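Local coordinates for protein OXA-46 oxacillinase (Pseudomonas aeruginosa, PDB 3IF6) that probably hydrolyses beta-lactam antibiotics to substituted beta-amino acids as a class D beta-lactamase, at residues 46-51 with 229-234; 222-227 with 261-266. All blocks are in the same frame, centred on the assembly; numbering follows the deposited sequence.

Interaction 1: 46-51 with 229-234; sequences IADERQ and GPVFFA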
loop_
_atom_site.group_PDB
_atom_site.type_symbol
_atom_site.label_atom_id
_atom_site.label_comp_id
_atom_site.label_asym_id
_atom_site.label_seq_id
_atom_site.Cartn_x
_atom_site.Cartn_y
_atom_site.Cartn_z
ATOM N N ILE C 46 -22.493 0.657 -0.179
ATOM C CA ILE C 46 -21.438 0.754 -1.192
ATOM C C ILE C 46 -21.479 2.174 -1.751
ATOM O O ILE C 46 -22.470 2.550 -2.391
ATOM C CB ILE C 46 -21.689 -0.230 -2.358
ATOM C CG1 ILE C 46 -21.624 -1.687 -1.898
ATOM C CG2 ILE C 46 -20.720 0.014 -3.535
ATOM C CD1 ILE C 46 -20.209 -2.187 -1.572
ATOM N N ALA C 47 -20.448 2.970 -1.457
ATOM C CA ALA C 47 -20.235 4.275 -2.112
ATOM C C ALA C 47 -19.231 4.124 -3.292
ATOM O O ALA C 47 -18.023 4.154 -3.078
ATOM C CB ALA C 47 -19.750 5.327 -1.123
ATOM N N ASP C 48 -19.746 3.916 -4.515
ATOM C CA ASP C 48 -18.904 3.918 -5.715
ATOM C C ASP C 48 -18.486 5.329 -6.064
ATOM O O ASP C 48 -19.308 6.127 -6.500
ATOM C CB ASP C 48 -19.635 3.307 -6.888
ATOM C CG ASP C 48 -18.691 2.921 -8.019
ATOM O OD1 ASP C 48 -17.633 3.595 -8.141
ATOM O OD2 ASP C 48 -19.003 1.948 -8.771
ATOM N N GLU C 49 -17.216 5.671 -5.875
ATOM C CA GLU C 49 -16.795 7.019 -6.225
ATOM C C GLU C 49 -15.868 7.097 -7.445
ATOM O O GLU C 49 -15.075 8.015 -7.583
ATOM C CB GLU C 49 -16.286 7.753 -5.000
ATOM C CG GLU C 49 -17.421 7.876 -3.995
ATOM C CD GLU C 49 -17.103 8.685 -2.772
ATOM O OE1 GLU C 49 -15.946 9.131 -2.639
ATOM O OE2 GLU C 49 -18.035 8.883 -1.950
ATOM N N ARG C 50 -16.025 6.138 -8.351
ATOM C CA ARG C 50 -15.172 6.053 -9.519
ATOM C C ARG C 50 -15.435 7.126 -10.587
ATOM O O ARG C 50 -14.552 7.410 -11.386
ATOM C CB ARG C 50 -15.176 4.642 -10.095
ATOM C CG ARG C 50 -14.406 3.670 -9.208
ATOM C CD ARG C 50 -14.501 2.286 -9.711
ATOM N NE ARG C 50 -15.849 1.717 -9.561
ATOM C CZ ARG C 50 -16.219 0.543 -10.069
ATOM N NH1 ARG C 50 -15.337 -0.195 -10.743
ATOM N NH2 ARG C 50 -17.450 0.081 -9.877
ATOM N N GLN C 51 -16.622 7.739 -10.594
ATOM C CA GLN C 51 -16.898 8.812 -11.597
ATOM C C GLN C 51 -17.190 10.135 -10.934
ATOM O O GLN C 51 -17.193 10.209 -9.702
ATOM C CB GLN C 51 -18.062 8.472 -12.498
ATOM C CG GLN C 51 -18.617 7.125 -12.291
ATOM C CD GLN C 51 -18.558 6.349 -13.565
ATOM O OE1 GLN C 51 -19.586 6.152 -14.233
ATOM N NE2 GLN C 51 -17.340 5.925 -13.946
ATOM N N GLY C 229 -10.907 6.239 -8.789
ATOM C CA GLY C 229 -11.385 6.580 -7.445
ATOM C C GLY C 229 -11.764 5.346 -6.662
ATOM O O GLY C 229 -11.578 4.229 -7.134
ATOM N N PRO C 230 -12.304 5.545 -5.453
ATOM C CA PRO C 230 -12.581 4.440 -4.530
ATOM C C PRO C 230 -14.019 3.957 -4.558
ATOM O O PRO C 230 -14.944 4.748 -4.750
ATOM C CB PRO C 230 -12.254 5.044 -3.166
ATOM C CG PRO C 230 -12.562 6.555 -3.345
ATOM C CD PRO C 230 -12.669 6.846 -4.864
ATOM N N VAL C 231 -14.182 2.647 -4.381
ATOM C CA VAL C 231 -15.440 2.017 -3.973
ATOM C C VAL C 231 -15.379 1.734 -2.441
ATOM O O VAL C 231 -14.717 0.810 -1.993
ATOM C CB VAL C 231 -15.667 0.751 -4.804
ATOM C CG1 VAL C 231 -17.039 0.122 -4.582
ATOM C CG2 VAL C 231 -15.520 1.068 -6.244
ATOM N N PHE C 232 -16.048 2.565 -1.642
ATOM C CA PHE C 232 -16.243 2.338 -0.209
ATOM C C PHE C 232 -17.348 1.293 0.077
ATOM O O PHE C 232 -18.257 1.135 -0.708
ATOM C CB PHE C 232 -16.583 3.645 0.492
ATOM C CG PHE C 232 -15.510 4.679 0.403
ATOM C CD1 PHE C 232 -15.575 5.689 -0.561
ATOM C CD2 PHE C 232 -14.421 4.654 1.271
ATOM C CE1 PHE C 232 -14.597 6.681 -0.637
ATOM C CE2 PHE C 232 -13.434 5.645 1.176
ATOM C CZ PHE C 232 -13.532 6.650 0.216
ATOM N N PHE C 233 -17.224 0.562 1.191
ATOM C CA PHE C 233 -18.175 -0.500 1.576
ATOM C C PHE C 233 -18.210 -0.749 3.090
ATOM O O PHE C 233 -17.240 -0.466 3.829
ATOM C CB PHE C 233 -17.938 -1.817 0.845
ATOM C CG PHE C 233 -16.639 -2.479 1.194
ATOM C CD1 PHE C 233 -16.563 -3.376 2.248
ATOM C CD2 PHE C 233 -15.491 -2.207 0.467
ATOM C CE1 PHE C 233 -15.372 -3.980 2.575
ATOM C CE2 PHE C 233 -14.284 -2.815 0.784
ATOM C CZ PHE C 233 -14.219 -3.702 1.828
ATOM N N ALA C 234 -19.360 -1.245 3.534
ATOM C CA ALA C 234 -19.630 -1.464 4.939
ATOM C C ALA C 234 -20.808 -2.416 4.998
ATOM O O ALA C 234 -21.971 -2.045 4.798
ATOM C CB ALA C 234 -19.890 -0.133 5.693
#
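Val231 and Arg50 meet where two antiparallel strands end their pairing: the valine's CG2 methyl sits over one face of the guanidinium, 3.4 Å from Arg50 NE. Bent at chi3 (-70°), the arginine grips Asp48 side-on, NE to OD1 and NH2 to OD2, each oxygen met on its syn side, while NH1 and NH2 also bind Asp261 O and Ile260 O. Asp48 OD1 also takes the backbone N-H of Arg50, closing an Asx turn. The other Val231 methyl, CG1, leans on Ile46 CG2 (3.8 Å), and Ile46 CD1 reaches Phe233 CB; this face packs on Leu257 of helix 248-259, so branched and aromatic residues suit it. On the opposite face Ala47, small beneath helix 168-179, touches the CB of Phe232. Glu49 OE1 approaches the edge of the Phe232 ring at CE1 (3.4 Å), its carboxylate turned 73° from the ring plane, while Arg176 and Arg180 bind its oxygens. Ala47 and Phe232 exchange two backbone hydrogen bonds, and Glu49 N gives a third to Pro230 O (2.7 Å). Gly229, with phi 148°, takes a backbone shape that a side chain would obstruct. The buried Glu49 and the partly exposed Asp48 each have basic partners, which probably keep both ionised.

Interaction 2: 222-227 with 261-266; sequences GWIEWP and DALPPN. With EDO (1,2-ethanediol), chain K.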
loop_
_atom_site.group_PDB
_atom_site.type_symbol
_atom_site.label_atom_id
_atom_site.label_comp_id
_atom_site.label_asym_id
_atom_site.label_seq_id
_atom_site.Cartn_x
_atom_site.Cartn_y
_atom_site.Cartn_z
ATOM N N GLY C 222 -14.285 -1.082 4.660
ATOM C CA GLY C 222 -13.104 -0.508 3.959
ATOM C C GLY C 222 -13.420 0.025 2.567
ATOM O O GLY C 222 -14.529 0.509 2.315
ATOM N N TRP C 223 -12.458 -0.108 1.644
ATOM C CA TRP C 223 -12.597 0.310 0.219
ATOM C C TRP C 223 -11.573 -0.305 -0.742
ATOM O O TRP C 223 -10.461 -0.644 -0.339
ATOM C CB TRP C 223 -12.523 1.829 0.106
ATOM C CG TRP C 223 -11.152 2.479 0.363
ATOM C CD1 TRP C 223 -10.162 2.675 -0.555
ATOM C CD2 TRP C 223 -10.671 3.090 1.595
ATOM N NE1 TRP C 223 -9.098 3.352 0.008
ATOM C CE2 TRP C 223 -9.372 3.611 1.325
ATOM C CE3 TRP C 223 -11.199 3.227 2.896
ATOM C CZ2 TRP C 223 -8.593 4.259 2.309
ATOM C CZ3 TRP C 223 -10.425 3.886 3.875
ATOM C CH2 TRP C 223 -9.133 4.400 3.567
ATOM N N ILE C 224 -11.973 -0.426 -2.014
ATOM C CA ILE C 224 -11.079 -0.703 -3.165
ATOM C C ILE C 224 -10.781 0.573 -3.974
ATOM O O ILE C 224 -11.691 1.243 -4.476
ATOM C CB ILE C 224 -11.639 -1.760 -4.143
ATOM C CG1 ILE C 224 -12.621 -2.709 -3.453
ATOM C CG2 ILE C 224 -10.489 -2.559 -4.770
ATOM C CD1 ILE C 224 -13.936 -2.073 -3.055
ATOM N N GLU C 225 -9.495 0.913 -4.063
ATOM C CA GLU C 225 -9.046 2.074 -4.815
ATOM C C GLU C 225 -8.734 1.604 -6.222
ATOM O O GLU C 225 -7.934 0.692 -6.389
ATOM C CB GLU C 225 -7.768 2.636 -4.218
ATOM C CG GLU C 225 -7.797 2.873 -2.744
ATOM C CD GLU C 225 -6.592 3.658 -2.288
ATOM O OE1 GLU C 225 -5.679 3.863 -3.140
ATOM O OE2 GLU C 225 -6.571 4.064 -1.084
ATOM N N TRP C 226 -9.403 2.190 -7.216
ATOM C CA TRP C 226 -9.108 1.948 -8.627
ATOM C C TRP C 226 -8.496 3.235 -9.165
ATOM O O TRP C 226 -8.467 4.248 -8.433
ATOM C CB TRP C 226 -10.365 1.548 -9.392
ATOM C CG TRP C 226 -10.879 0.213 -9.030
ATOM C CD1 TRP C 226 -11.749 -0.096 -7.976
ATOM C CD2 TRP C 226 -10.540 -1.039 -9.656
ATOM N NE1 TRP C 226 -11.976 -1.460 -7.948
ATOM C CE2 TRP C 226 -11.258 -2.067 -8.954
ATOM C CE3 TRP C 226 -9.679 -1.407 -10.725
ATOM C CZ2 TRP C 226 -11.160 -3.448 -9.311
ATOM C CZ3 TRP C 226 -9.590 -2.776 -11.090
ATOM C CH2 TRP C 226 -10.339 -3.782 -10.379
ATOM N N PRO C 227 -7.973 3.219 -10.414
ATOM C CA PRO C 227 -7.356 4.482 -10.957
ATOM C C PRO C 227 -8.264 5.770 -10.875
ATOM O O PRO C 227 -7.782 6.910 -10.550
ATOM C CB PRO C 227 -7.040 4.125 -12.420
ATOM C CG PRO C 227 -6.895 2.609 -12.441
ATOM C CD PRO C 227 -7.889 2.086 -11.376
ATOM N N ASP C 261 -18.165 -4.550 -10.747
ATOM C CA ASP C 261 -16.787 -4.461 -11.272
ATOM C C ASP C 261 -15.876 -3.614 -10.395
ATOM O O ASP C 261 -15.242 -2.670 -10.878
ATOM C CB ASP C 261 -16.778 -3.956 -12.720
ATOM C CG ASP C 261 -17.900 -4.577 -13.561
ATOM O OD1 ASP C 261 -17.886 -5.817 -13.800
ATOM O OD2 ASP C 261 -18.820 -3.819 -13.969
ATOM N N ALA C 262 -15.859 -3.926 -9.102
ATOM C CA ALA C 262 -15.062 -3.187 -8.125
ATOM C C ALA C 262 -14.052 -4.147 -7.513
ATOM O O ALA C 262 -13.247 -3.773 -6.665
ATOM C CB ALA C 262 -15.951 -2.559 -7.045
ATOM N N LEU C 263 -14.114 -5.393 -7.967
ATOM C CA LEU C 263 -13.136 -6.398 -7.639
ATOM C C LEU C 263 -13.000 -7.181 -8.893
ATOM O O LEU C 263 -14.007 -7.362 -9.590
ATOM C CB LEU C 263 -13.622 -7.336 -6.530
ATOM C CG LEU C 263 -13.242 -7.070 -5.072
ATOM C CD1 LEU C 263 -13.603 -8.314 -4.307
ATOM C CD2 LEU C 263 -11.741 -6.782 -4.922
ATOM N N PRO C 264 -11.761 -7.646 -9.201
ATOM C CA PRO C 264 -11.614 -8.413 -10.412
ATOM C C PRO C 264 -12.181 -9.819 -10.218
ATOM O O PRO C 264 -12.367 -10.274 -9.063
ATOM C CB PRO C 264 -10.094 -8.413 -10.674
ATOM C CG PRO C 264 -9.459 -7.936 -9.483
ATOM C CD PRO C 264 -10.489 -7.514 -8.477
ATOM N N PRO C 265 -12.470 -10.509 -11.330
ATOM C CA PRO C 265 -13.100 -11.825 -11.139
ATOM C C PRO C 265 -12.080 -12.919 -10.756
ATOM O O PRO C 265 -10.917 -12.603 -10.392
ATOM C CB PRO C 265 -13.791 -12.096 -12.482
ATOM C CG PRO C 265 -13.183 -11.102 -13.484
ATOM C CD PRO C 265 -12.247 -10.180 -12.749
ATOM N N ASN C 266 -12.548 -14.174 -10.780
ATOM C CA ASN C 266 -11.713 -15.392 -10.643
ATOM C C ASN C 266 -11.126 -15.688 -9.248
ATOM O O ASN C 266 -9.922 -15.504 -8.969
ATOM C CB ASN C 266 -10.656 -15.461 -11.750
ATOM C CG ASN C 266 -11.254 -15.204 -13.123
ATOM O OD1 ASN C 266 -12.433 -15.533 -13.381
ATOM N ND2 ASN C 266 -10.460 -14.587 -14.010
ATOM O OXT ASN C 266 -11.888 -16.131 -8.362
HETATM C C1 EDO K . -7.845 11.805 -10.650
HETATM O O1 EDO K . -6.815 12.458 -9.886
HETATM C C2 EDO K . -7.214 10.813 -11.612
HETATM O O2 EDO K . -8.206 9.872 -12.016
#
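The indole of Trp226 turns its edge to the chain that follows helix 248-259. Ala262 O lies at that edge, in the ring plane, and accepts the NE1 hydrogen at 2.9 Å. The ring nitrogen approaches from above the carbonyl plane, 51° out of it, with an N-H...O angle of 145°. Leu263 lies along the same edge, its backbone N 3.8 Å from CZ2. Asp261 O and Pro264 CD both approach the ring obliquely, the proline carbon coming to 4.2 Å from CH2. Outside the two segments, Arg50 makes a cation-pi contact with this indole, and the ring of Trp205 also meets it. Tryptophan suits the place because it offers a broad apolar surface and one N-H donor. With CG anti to the carbonyl carbon (chi1 -69°), its ring extends toward 261-266.

Two residues earlier on the same side of the strand, Ile224 lays its branches round the same carbonyl, CG1 coming to 3.4 Å from Ala262 O. Its CG2 is 4.4 Å from Leu263 CD2, a loose apolar touch, and Leu257 of helix 248-259 packs against both Ile224 and Ala262. The small side chain of Ala262 also touches Val231. Trp223 points to the other side, where its NE1 is held by Glu225 OE2, itself salt-bridged to Arg208.

Asp261, with positive phi, is the C-prime residue of a Schellman motif that ends helix 248-259. The arrangement is a Schellman-capped helix end whose irregular exit, residues 261-264, packs against a strand of the central sheet of the penicillin-recognising serine-enzyme fold.

How the interactions relate
Strands 217-226 and 229-238 follow each other in the chain and lie side by side in the sheet, so the two contacts, centred about 9 Å apart, share a frame. Interaction 1 is buried and joins strand to strand, relying on backbone hydrogen bonds, apolar faces and paired charges. Interaction 2 is partly buried, nearer the surface, and joins a strand to an irregular tail through one indole hydrogen bond and sparse apolar touches. Val231 N bonds Ile224 O, linking the strands directly, and Arg50 bridges the two contacts by reaching Asp261 O with NH1. Leu257 of helix 248-259 packs against both, and both lie away from the predicted nucleophile Ser72.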